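Local coordinates for protein XPF endonuclease (Aeropyrum pernix, PDB 2BGW) that is a magnesium-binding, dimeric XPF-family nuclease that probably cuts DNA structure-specifically during nucleotide excision repair, at residues A[1-5]-A[139-145]; A[49-55]-A[81-87]; A[163-167]-A[185-189]. All coordinates share one frame; numbering follows the deposited sequence.

Contact 1 of 3, residues A[1-5]-A[139-145]; sequences MLEDP and REGGQRI
Leu2 and Ile145 meet through their branch methyls, Leu2 CD2 lying 3.9 Å from Ile145 CG2. The two side chains cross at about a right angle. Leu2 CG stands anti to the carbonyl carbon (chi1 -67°). From there the two methyls part: CD2 turns to Gly141 CA and Ile145, while CD1 reaches the backbone oxygen of Arg139. Ile145 also touches Met1. Its CG1 branch carries CD1 to within 3.9 Å of Met1 CG, and the two chains cross obliquely. The methionine chain bends at chi2, and its CE ends near the backbone O of Gln143.

Backbone bonding is sparse. Asp4 N donates to Glu140 O at 2.7 Å, and this pair forms a single antiparallel bridge, not a full sheet. The contact joins the N-terminal arm, ahead of strand 10-14, to the loop between helices 123-137 and 155-165. That loop makes a type II turn from Gly142 to Ile145, closed by Ile145 N on Gly142 O at 2.9 Å.

The glycines let the arm come close. Leu2 CA and Gly141 CA are 3.6 Å apart. Glu3 CG lies 3.6 Å from Gly142 CA, where a side chain on Gly142 would probably collide with it. The carboxylates of Asp4 and Glu140 do not touch. A water spans them, donating to Asp4 OD2 and to Glu140 OE1, which probably eases the like charges. The Arg139 chain bends at chi2 and runs beside Leu2, with Leu2 O near the plane of its guanidinium, at the edge. Arg139 also packs on Asp112 of the second subunit.

Contact 2 of 3, residues A[49-55]-A[81-87]; sequences IIVERKT and TVFIIVE. With MG (magnesium ion), chain E; SO4 (sulfate ion), chain G.
Arg53 and Glu87 form a salt bridge at the C-terminal ends of two parallel strands. Arg53 NE donates to Glu87 OE1 at 3.2 Å. The oxygen lies in the guanidinium plane, but the donor comes from above the carboxylate, and the two planes are 59° apart. Glu87 OE1 has a second donor, Thr126 OG1. Arg53 NH1 hydrogen-bonds O1 of a sulfate, probably from the crystallisation liquor, at 2.8 Å.

Six backbone bonds zip the strands, from Ile50 N on Thr81 O at 3.1 Å to Glu87 N on Lys54 O. Together they use both N and O of Ile50, Glu52, Lys54, Phe83 and Ile85.

Glu52 OE2 binds magnesium at 2.3 Å. Asp42 OD2 binds the same ion, and Arg53 O lies 2.6 Å from it. Glu52 bends at chi2 (41°), turning its carboxylate toward the metal. Lys54 NZ makes a long ion pair with Glu52 OE2 and a hydrogen bond to Gln71. Glu52, Arg53 and Lys54 form the Glu-Arg-Lys run of the XPF-type nuclease motif, a PD-(D/E)XK relative.

Strand 43-46 flanks 49-55, and 116-120 flanks 81-87. Helix 67-78 covers Ile50, Glu52 and Val82; helix 123-137 covers Ile49, Phe83 and Ile85.

Contact 3 of 3, residues A[163-167]-A[185-189]; sequences ILQSF and LERFF
Leu164 and Leu185 pack together within the helix-hairpin-helix domain, where the end of helix 155-165 meets the short helix 185-188. This is a DNA-binding module, and its nearest atom here is about 3 Å from the bound nucleic acid. No hydrogen bond crosses between the two segments.

The aliphatic contacts come first. Leu164 CD1 lies 3.7 Å from Leu185 CD2, and the two side chains cross at a slant. Ile163 meets the other methyl of Leu185. Its CG2 is 3.9 Å from Leu185 CD1, and these chains cross at about a right angle. Leu185 is thus gripped at both methyls.

Aliphatic groups also meet rings. Leu164 CD2 approaches Phe188 CD2 obliquely, at 3.6 Å. Phe188 CG is anti to the backbone N (chi1 169°), and this swings its ring toward Leu164. Ile163 CG2 comes to the edge of the Phe189 ring, near its plane. The two methyls of Leu164 therefore serve different partners, and an alanine here would probably leave Leu185 CD2 and the Phe188 ring without their shared neighbour and open a gap between the helices.

One aromatic pair completes the set. The rings of Phe167 and Phe189 have planes 27° apart and centroids 5.9 Å apart. They are nearly parallel but offset so far that little of one lies over the other. Phe167 and Phe189 both rest on Leu214 of helix 204-215, and Phe189 stacks on Phe189 of the second subunit.

Polar bonds stay inside each segment. Phe189 N reaches back to Leu185 O at 2.7 Å. Ile163 O accepts from two donors, Ser166 N and Ser166 OG, and the hydroxyl sits in the carbonyl plane on a lone pair, 2.6 Å from Ile163 O.

In the fold
Contacts 2 and 3 are buried, while contact 1 lies at the surface. Contact 2 joins two adjacent interior strands of the nuclease sheet and is nested in the loop that contact 1 closes. Contact 1 has only loops to join, and it relies on a single backbone bridge, methyl contacts and a water between acids. Contact 2 adds charge and a metal to regular strand pairing. Contact 3 belongs to the helix-hairpin-helix domain, follows the other two in the chain, and holds by hydrocarbon alone. The centres of contacts 2 and 3 are about 27 Å apart. All three touch the second subunit, contact 1 through Arg139 alone.

Contact 1 of 3, residues A[1-5]-A[139-145]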
loop_
_atom_site.group_PDB
_atom_site.type_symbol
_atom_site.label_atom_id
_atom_site.label_comp_id
_atom_site.label_asym_id
_atom_site.label_seq_id
_atom_site.Cartn_x
_atom_site.Cartn_y
_atom_site.Cartn_z
ATOM N N MET A 1 -12.804 -5.099 -15.694
ATOM C CA MET A 1 -12.590 -4.894 -17.153
ATOM C C MET A 1 -11.345 -5.548 -17.784
ATOM O O MET A 1 -11.418 -5.987 -18.929
ATOM C CB MET A 1 -12.630 -3.402 -17.501
ATOM C CG MET A 1 -13.255 -3.163 -18.878
ATOM S SD MET A 1 -14.217 -1.634 -19.020
ATOM C CE MET A 1 -14.764 -1.689 -20.788
ATOM N N LEU A 2 -10.206 -5.591 -17.089
ATOM C CA LEU A 2 -9.009 -6.259 -17.631
ATOM C C LEU A 2 -9.375 -7.705 -17.889
ATOM O O LEU A 2 -9.933 -8.324 -17.008
ATOM C CB LEU A 2 -7.835 -6.209 -16.655
ATOM C CG LEU A 2 -7.147 -4.887 -16.289
ATOM C CD1 LEU A 2 -6.308 -5.114 -15.066
ATOM C CD2 LEU A 2 -6.244 -4.386 -17.379
ATOM N N GLU A 3 -9.066 -8.249 -19.067
ATOM C CA GLU A 3 -9.563 -9.582 -19.457
ATOM C C GLU A 3 -8.697 -10.825 -19.266
ATOM O O GLU A 3 -9.141 -11.798 -18.663
ATOM C CB GLU A 3 -9.994 -9.571 -20.913
ATOM C CG GLU A 3 -11.331 -8.927 -21.114
ATOM C CD GLU A 3 -12.287 -9.830 -21.885
ATOM O OE1 GLU A 3 -12.412 -11.068 -21.535
ATOM O OE2 GLU A 3 -12.909 -9.268 -22.831
ATOM N N ASP A 4 -7.488 -10.812 -19.809
ATOM C CA ASP A 4 -6.728 -12.021 -19.972
ATOM C C ASP A 4 -5.978 -12.429 -18.714
ATOM O O ASP A 4 -5.394 -11.587 -18.042
ATOM C CB ASP A 4 -5.744 -11.834 -21.105
ATOM C CG ASP A 4 -6.423 -11.534 -22.416
ATOM O OD1 ASP A 4 -7.674 -11.447 -22.440
ATOM O OD2 ASP A 4 -5.707 -11.414 -23.439
ATOM N N PRO A 5 -5.984 -13.735 -18.403
ATOM C CA PRO A 5 -5.199 -14.272 -17.325
ATOM C C PRO A 5 -3.712 -14.068 -17.578
ATOM O O PRO A 5 -3.251 -14.255 -18.688
ATOM C CB PRO A 5 -5.532 -15.777 -17.378
ATOM C CG PRO A 5 -6.085 -16.031 -18.705
ATOM C CD PRO A 5 -6.763 -14.781 -19.089
ATOM N N ARG A 139 -3.210 -10.137 -15.376
ATOM C CA ARG A 139 -4.441 -9.800 -16.168
ATOM C C ARG A 139 -4.210 -8.561 -17.019
ATOM O O ARG A 139 -3.967 -7.476 -16.500
ATOM C CB ARG A 139 -5.711 -9.537 -15.340
ATOM C CG ARG A 139 -6.367 -10.715 -14.547
ATOM C CD ARG A 139 -7.946 -10.606 -14.493
ATOM N NE ARG A 139 -8.575 -11.602 -13.609
ATOM C CZ ARG A 139 -9.839 -11.562 -13.150
ATOM N NH1 ARG A 139 -10.654 -10.590 -13.505
ATOM N NH2 ARG A 139 -10.298 -12.499 -12.330
ATOM N N GLU A 140 -4.278 -8.746 -18.336
ATOM C CA GLU A 140 -4.002 -7.716 -19.324
ATOM C C GLU A 140 -5.247 -7.664 -20.145
ATOM O O GLU A 140 -5.866 -8.695 -20.405
ATOM C CB GLU A 140 -2.889 -8.134 -20.232
ATOM C CG GLU A 140 -2.146 -9.306 -19.760
ATOM C CD GLU A 140 -0.934 -9.513 -20.585
ATOM O OE1 GLU A 140 -1.053 -10.061 -21.708
ATOM O OE2 GLU A 140 0.135 -9.097 -20.096
ATOM N N GLY A 141 -5.607 -6.480 -20.596
ATOM C CA GLY A 141 -7.023 -6.169 -20.628
ATOM C C GLY A 141 -7.649 -6.302 -21.949
ATOM O O GLY A 141 -6.961 -6.416 -22.929
ATOM N N GLY A 142 -8.963 -6.242 -21.970
ATOM C CA GLY A 142 -9.695 -6.497 -23.177
ATOM C C GLY A 142 -10.130 -5.252 -23.884
ATOM O O GLY A 142 -9.292 -4.513 -24.372
ATOM N N GLN A 143 -11.451 -5.036 -23.924
ATOM C CA GLN A 143 -12.091 -4.000 -24.735
ATOM C C GLN A 143 -11.462 -2.645 -24.523
ATOM O O GLN A 143 -11.635 -2.044 -23.459
ATOM C CB GLN A 143 -13.567 -3.864 -24.404
ATOM C CG GLN A 143 -14.293 -5.153 -24.172
ATOM C CD GLN A 143 -15.796 -5.023 -24.397
ATOM O OE1 GLN A 143 -16.305 -3.962 -24.748
ATOM N NE2 GLN A 143 -16.514 -6.113 -24.199
ATOM N N ARG A 144 -10.725 -2.189 -25.544
ATOM C CA ARG A 144 -10.104 -0.860 -25.593
ATOM C C ARG A 144 -9.011 -0.647 -24.541
ATOM O O ARG A 144 -8.744 0.487 -24.148
ATOM C CB ARG A 144 -11.160 0.243 -25.513
ATOM C CG ARG A 144 -12.107 0.314 -26.714
ATOM C CD ARG A 144 -12.960 1.599 -26.629
ATOM N NE ARG A 144 -14.069 1.627 -27.590
ATOM C CZ ARG A 144 -14.106 2.398 -28.687
ATOM N NH1 ARG A 144 -13.093 3.227 -28.977
ATOM N NH2 ARG A 144 -15.167 2.348 -29.497
ATOM N N ILE A 145 -8.378 -1.737 -24.114
ATOM C CA ILE A 145 -7.353 -1.693 -23.073
ATOM C C ILE A 145 -6.036 -2.149 -23.676
ATOM O O ILE A 145 -5.911 -3.284 -24.143
ATOM C CB ILE A 145 -7.731 -2.571 -21.830
ATOM C CG1 ILE A 145 -8.962 -1.999 -21.131
ATOM C CG2 ILE A 145 -6.554 -2.728 -20.859
ATOM C CD1 ILE A 145 -9.505 -2.885 -20.060
HETATM O O HOH W 1 -3.297 -11.230 -23.022
#

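Contact 2 of 3, residues A[49-55]-A[81-87]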
loop_
_atom_site.group_PDB
_atom_site.type_symbol
_atom_site.label_atom_id
_atom_site.label_comp_id
_atom_site.label_asym_id
_atom_site.label_seq_id
_atom_site.Cartn_x
_atom_site.Cartn_y
_atom_site.Cartn_z
ATOM N N ILE A 49 1.635 -2.903 -6.391
ATOM C CA ILE A 49 0.857 -3.271 -5.229
ATOM C C ILE A 49 1.729 -3.838 -4.112
ATOM O O ILE A 49 2.321 -4.902 -4.255
ATOM C CB ILE A 49 -0.233 -4.275 -5.596
ATOM C CG1 ILE A 49 -1.155 -3.652 -6.657
ATOM C CG2 ILE A 49 -0.979 -4.664 -4.353
ATOM C CD1 ILE A 49 -2.365 -4.451 -7.064
ATOM N N ILE A 50 1.813 -3.121 -2.997
ATOM C CA ILE A 50 2.525 -3.637 -1.842
ATOM C C ILE A 50 1.486 -4.019 -0.786
ATOM O O ILE A 50 0.422 -3.390 -0.689
ATOM C CB ILE A 50 3.576 -2.619 -1.295
ATOM C CG1 ILE A 50 4.513 -3.269 -0.296
ATOM C CG2 ILE A 50 2.915 -1.447 -0.622
ATOM C CD1 ILE A 50 5.591 -4.034 -0.920
ATOM N N VAL A 51 1.804 -5.057 -0.014
ATOM C CA VAL A 51 0.939 -5.589 1.028
ATOM C C VAL A 51 1.708 -5.609 2.339
ATOM O O VAL A 51 2.864 -6.073 2.398
ATOM C CB VAL A 51 0.478 -7.039 0.690
ATOM C CG1 VAL A 51 -0.118 -7.755 1.906
ATOM C CG2 VAL A 51 -0.509 -7.031 -0.442
ATOM N N GLU A 52 1.056 -5.113 3.382
ATOM C CA GLU A 52 1.613 -5.058 4.722
ATOM C C GLU A 52 0.669 -5.900 5.535
ATOM O O GLU A 52 -0.519 -5.641 5.549
ATOM C CB GLU A 52 1.646 -3.583 5.194
ATOM C CG GLU A 52 2.064 -3.277 6.630
ATOM C CD GLU A 52 3.247 -4.113 7.124
ATOM O OE1 GLU A 52 4.244 -4.303 6.382
ATOM O OE2 GLU A 52 3.183 -4.575 8.289
ATOM N N ARG A 53 1.177 -6.950 6.159
ATOM C CA ARG A 53 0.331 -7.888 6.909
ATOM C C ARG A 53 0.448 -7.590 8.375
ATOM O O ARG A 53 1.549 -7.463 8.889
ATOM C CB ARG A 53 0.754 -9.332 6.685
ATOM C CG ARG A 53 -0.063 -10.318 7.465
ATOM C CD ARG A 53 0.653 -11.648 7.558
ATOM N NE ARG A 53 0.014 -12.582 8.484
ATOM C CZ ARG A 53 0.591 -13.070 9.584
ATOM N NH1 ARG A 53 1.827 -12.721 9.901
ATOM N NH2 ARG A 53 -0.060 -13.924 10.362
ATOM N N LYS A 54 -0.694 -7.500 9.048
ATOM C CA LYS A 54 -0.734 -7.196 10.473
ATOM C C LYS A 54 -1.853 -7.955 11.161
ATOM O O LYS A 54 -2.992 -7.954 10.683
ATOM C CB LYS A 54 -0.946 -5.701 10.639
ATOM C CG LYS A 54 0.125 -5.063 11.423
ATOM C CD LYS A 54 0.608 -3.831 10.757
ATOM C CE LYS A 54 2.056 -3.656 11.113
ATOM N NZ LYS A 54 2.372 -2.247 10.934
ATOM N N THR A 55 -1.520 -8.620 12.265
ATOM C CA THR A 55 -2.530 -9.235 13.146
ATOM C C THR A 55 -3.351 -8.112 13.775
ATOM O O THR A 55 -2.826 -7.003 14.018
ATOM C CB THR A 55 -1.894 -9.979 14.309
ATOM O OG1 THR A 55 -0.943 -9.114 14.925
ATOM C CG2 THR A 55 -1.209 -11.274 13.875
ATOM N N THR A 81 -0.488 1.488 -4.877
ATOM C CA THR A 81 -1.604 0.811 -4.266
ATOM C C THR A 81 -1.075 0.102 -3.038
ATOM O O THR A 81 -0.186 -0.741 -3.120
ATOM C CB THR A 81 -2.239 -0.190 -5.265
ATOM O OG1 THR A 81 -2.851 0.534 -6.336
ATOM C CG2 THR A 81 -3.309 -1.021 -4.622
ATOM N N VAL A 82 -1.624 0.447 -1.887
ATOM C CA VAL A 82 -1.170 -0.130 -0.626
ATOM C C VAL A 82 -2.305 -0.882 0.037
ATOM O O VAL A 82 -3.342 -0.313 0.312
ATOM C CB VAL A 82 -0.669 0.981 0.366
ATOM C CG1 VAL A 82 -0.089 0.360 1.592
ATOM C CG2 VAL A 82 0.375 1.852 -0.276
ATOM N N PHE A 83 -2.102 -2.157 0.311
ATOM C CA PHE A 83 -3.088 -2.920 1.063
ATOM C C PHE A 83 -2.502 -3.195 2.385
ATOM O O PHE A 83 -1.391 -3.731 2.454
ATOM C CB PHE A 83 -3.426 -4.257 0.399
ATOM C CG PHE A 83 -4.313 -4.119 -0.803
ATOM C CD1 PHE A 83 -3.800 -4.244 -2.073
ATOM C CD2 PHE A 83 -5.676 -3.838 -0.653
ATOM C CE1 PHE A 83 -4.630 -4.111 -3.169
ATOM C CE2 PHE A 83 -6.516 -3.687 -1.759
ATOM C CZ PHE A 83 -5.988 -3.822 -3.012
ATOM N N ILE A 84 -3.219 -2.809 3.441
ATOM C CA ILE A 84 -2.918 -3.348 4.774
ATOM C C ILE A 84 -3.945 -4.390 5.081
ATOM O O ILE A 84 -5.144 -4.131 5.001
ATOM C CB ILE A 84 -2.949 -2.307 5.863
ATOM C CG1 ILE A 84 -1.746 -1.371 5.712
ATOM C CG2 ILE A 84 -2.918 -3.009 7.201
ATOM C CD1 ILE A 84 -1.922 -0.028 6.330
ATOM N N ILE A 85 -3.473 -5.585 5.387
ATOM C CA ILE A 85 -4.370 -6.677 5.664
ATOM C C ILE A 85 -4.376 -6.898 7.140
ATOM O O ILE A 85 -3.342 -7.218 7.727
ATOM C CB ILE A 85 -3.940 -7.992 4.969
ATOM C CG1 ILE A 85 -4.231 -7.918 3.462
ATOM C CG2 ILE A 85 -4.632 -9.191 5.629
ATOM C CD1 ILE A 85 -3.529 -8.978 2.673
ATOM N N VAL A 86 -5.544 -6.731 7.745
ATOM C CA VAL A 86 -5.655 -6.944 9.178
ATOM C C VAL A 86 -6.223 -8.329 9.485
ATOM O O VAL A 86 -7.361 -8.675 9.124
ATOM C CB VAL A 86 -6.435 -5.835 9.851
ATOM C CG1 VAL A 86 -6.449 -6.062 11.336
ATOM C CG2 VAL A 86 -5.812 -4.465 9.523
ATOM N N GLU A 87 -5.385 -9.119 10.134
ATOM C CA GLU A 87 -5.666 -10.514 10.391
ATOM C C GLU A 87 -6.196 -10.735 11.818
ATOM O O GLU A 87 -5.459 -10.525 12.810
ATOM C CB GLU A 87 -4.378 -11.300 10.175
ATOM C CG GLU A 87 -4.430 -12.785 10.446
ATOM C CD GLU A 87 -3.197 -13.463 9.894
ATOM O OE1 GLU A 87 -3.030 -13.436 8.647
ATOM O OE2 GLU A 87 -2.387 -14.003 10.698
HETATM MG MG MG E . 4.046 -6.604 8.858
HETATM S S SO4 G . 3.167 -14.176 12.850
HETATM O O1 SO4 G . 3.697 -14.042 11.495
HETATM O O2 SO4 G . 2.786 -12.835 13.314
HETATM O O3 SO4 G . 1.979 -15.048 12.855
HETATM O O4 SO4 G . 4.226 -14.802 13.653
#

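Contact 3 of 3, residues A[163-167]-A[185-189]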
loop_
_atom_site.group_PDB
_atom_site.type_symbol
_atom_site.label_atom_id
_atom_site.label_comp_id
_atom_site.label_asym_id
_atom_site.label_seq_id
_atom_site.Cartn_x
_atom_site.Cartn_y
_atom_site.Cartn_z
ATOM N N ILE A 163 15.505 3.697 -4.021
ATOM C CA ILE A 163 16.668 4.562 -4.030
ATOM C C ILE A 163 16.379 5.797 -4.880
ATOM O O ILE A 163 16.491 6.913 -4.386
ATOM C CB ILE A 163 17.932 3.759 -4.371
ATOM C CG1 ILE A 163 18.185 2.829 -3.189
ATOM C CG2 ILE A 163 19.125 4.671 -4.606
ATOM C CD1 ILE A 163 19.061 1.691 -3.426
ATOM N N LEU A 164 15.915 5.620 -6.109
ATOM C CA LEU A 164 15.506 6.783 -6.891
ATOM C C LEU A 164 14.473 7.663 -6.159
ATOM O O LEU A 164 14.594 8.893 -6.242
ATOM C CB LEU A 164 15.015 6.390 -8.291
ATOM C CG LEU A 164 16.046 5.725 -9.220
ATOM C CD1 LEU A 164 15.366 5.069 -10.392
ATOM C CD2 LEU A 164 17.070 6.711 -9.731
ATOM N N GLN A 165 13.493 7.067 -5.441
ATOM C CA GLN A 165 12.404 7.851 -4.763
ATOM C C GLN A 165 12.915 8.786 -3.646
ATOM O O GLN A 165 12.323 9.844 -3.359
ATOM C CB GLN A 165 11.313 6.938 -4.187
ATOM C CG GLN A 165 9.988 6.792 -4.995
ATOM C CD GLN A 165 9.671 5.294 -5.327
ATOM O OE1 GLN A 165 9.186 4.541 -4.478
ATOM N NE2 GLN A 165 9.990 4.868 -6.559
ATOM N N SER A 166 14.027 8.391 -3.038
ATOM C CA SER A 166 14.630 9.159 -1.972
ATOM C C SER A 166 15.165 10.523 -2.424
ATOM O O SER A 166 15.477 11.363 -1.602
ATOM C CB SER A 166 15.714 8.336 -1.268
ATOM O OG SER A 166 16.842 8.134 -2.110
ATOM N N PHE A 167 15.268 10.749 -3.726
ATOM C CA PHE A 167 15.682 12.049 -4.239
ATOM C C PHE A 167 14.529 13.035 -4.200
ATOM O O PHE A 167 13.347 12.648 -4.320
ATOM C CB PHE A 167 16.180 11.929 -5.674
ATOM C CG PHE A 167 17.616 11.452 -5.797
ATOM C CD1 PHE A 167 17.956 10.108 -5.566
ATOM C CD2 PHE A 167 18.625 12.337 -6.175
ATOM C CE1 PHE A 167 19.275 9.660 -5.688
ATOM C CE2 PHE A 167 19.955 11.900 -6.311
ATOM C CZ PHE A 167 20.273 10.563 -6.067
ATOM N N LEU A 185 20.806 2.213 -12.483
ATOM C CA LEU A 185 20.950 3.346 -11.558
ATOM C C LEU A 185 22.234 4.087 -11.866
ATOM O O LEU A 185 22.291 5.327 -11.908
ATOM C CB LEU A 185 20.966 2.899 -10.093
ATOM C CG LEU A 185 19.654 2.451 -9.464
ATOM C CD1 LEU A 185 19.648 2.795 -7.996
ATOM C CD2 LEU A 185 18.453 3.069 -10.179
ATOM N N GLU A 186 23.268 3.300 -12.101
ATOM C CA GLU A 186 24.602 3.837 -12.222
ATOM C C GLU A 186 24.816 4.625 -13.511
ATOM O O GLU A 186 25.474 5.670 -13.489
ATOM C CB GLU A 186 25.597 2.722 -12.093
ATOM C CG GLU A 186 26.968 3.197 -12.012
ATOM C CD GLU A 186 27.813 2.323 -12.845
ATOM O OE1 GLU A 186 27.372 2.041 -13.984
ATOM O OE2 GLU A 186 28.880 1.888 -12.355
ATOM N N ARG A 187 24.249 4.145 -14.615
ATOM C CA ARG A 187 24.151 4.969 -15.809
ATOM C C ARG A 187 23.410 6.279 -15.489
ATOM O O ARG A 187 23.831 7.350 -15.928
ATOM C CB ARG A 187 23.504 4.206 -16.980
ATOM N N PHE A 188 22.346 6.204 -14.692
ATOM C CA PHE A 188 21.564 7.401 -14.359
ATOM C C PHE A 188 22.339 8.373 -13.490
ATOM O O PHE A 188 22.264 9.591 -13.693
ATOM C CB PHE A 188 20.247 7.066 -13.642
ATOM C CG PHE A 188 19.565 8.280 -13.056
ATOM C CD1 PHE A 188 18.959 9.226 -13.891
ATOM C CD2 PHE A 188 19.566 8.497 -11.685
ATOM C CE1 PHE A 188 18.359 10.353 -13.381
ATOM C CE2 PHE A 188 18.960 9.629 -11.161
ATOM C CZ PHE A 188 18.358 10.566 -12.021
ATOM N N PHE A 189 23.062 7.818 -12.513
ATOM C CA PHE A 189 23.830 8.596 -11.532
ATOM C C PHE A 189 25.043 9.273 -12.147
ATOM O O PHE A 189 25.879 9.826 -11.446
ATOM C CB PHE A 189 24.302 7.683 -10.414
ATOM C CG PHE A 189 23.219 7.257 -9.485
ATOM C CD1 PHE A 189 22.096 8.045 -9.298
ATOM C CD2 PHE A 189 23.337 6.087 -8.763
ATOM C CE1 PHE A 189 21.113 7.675 -8.432
ATOM C CE2 PHE A 189 22.345 5.713 -7.874
ATOM C CZ PHE A 189 21.229 6.516 -7.719
#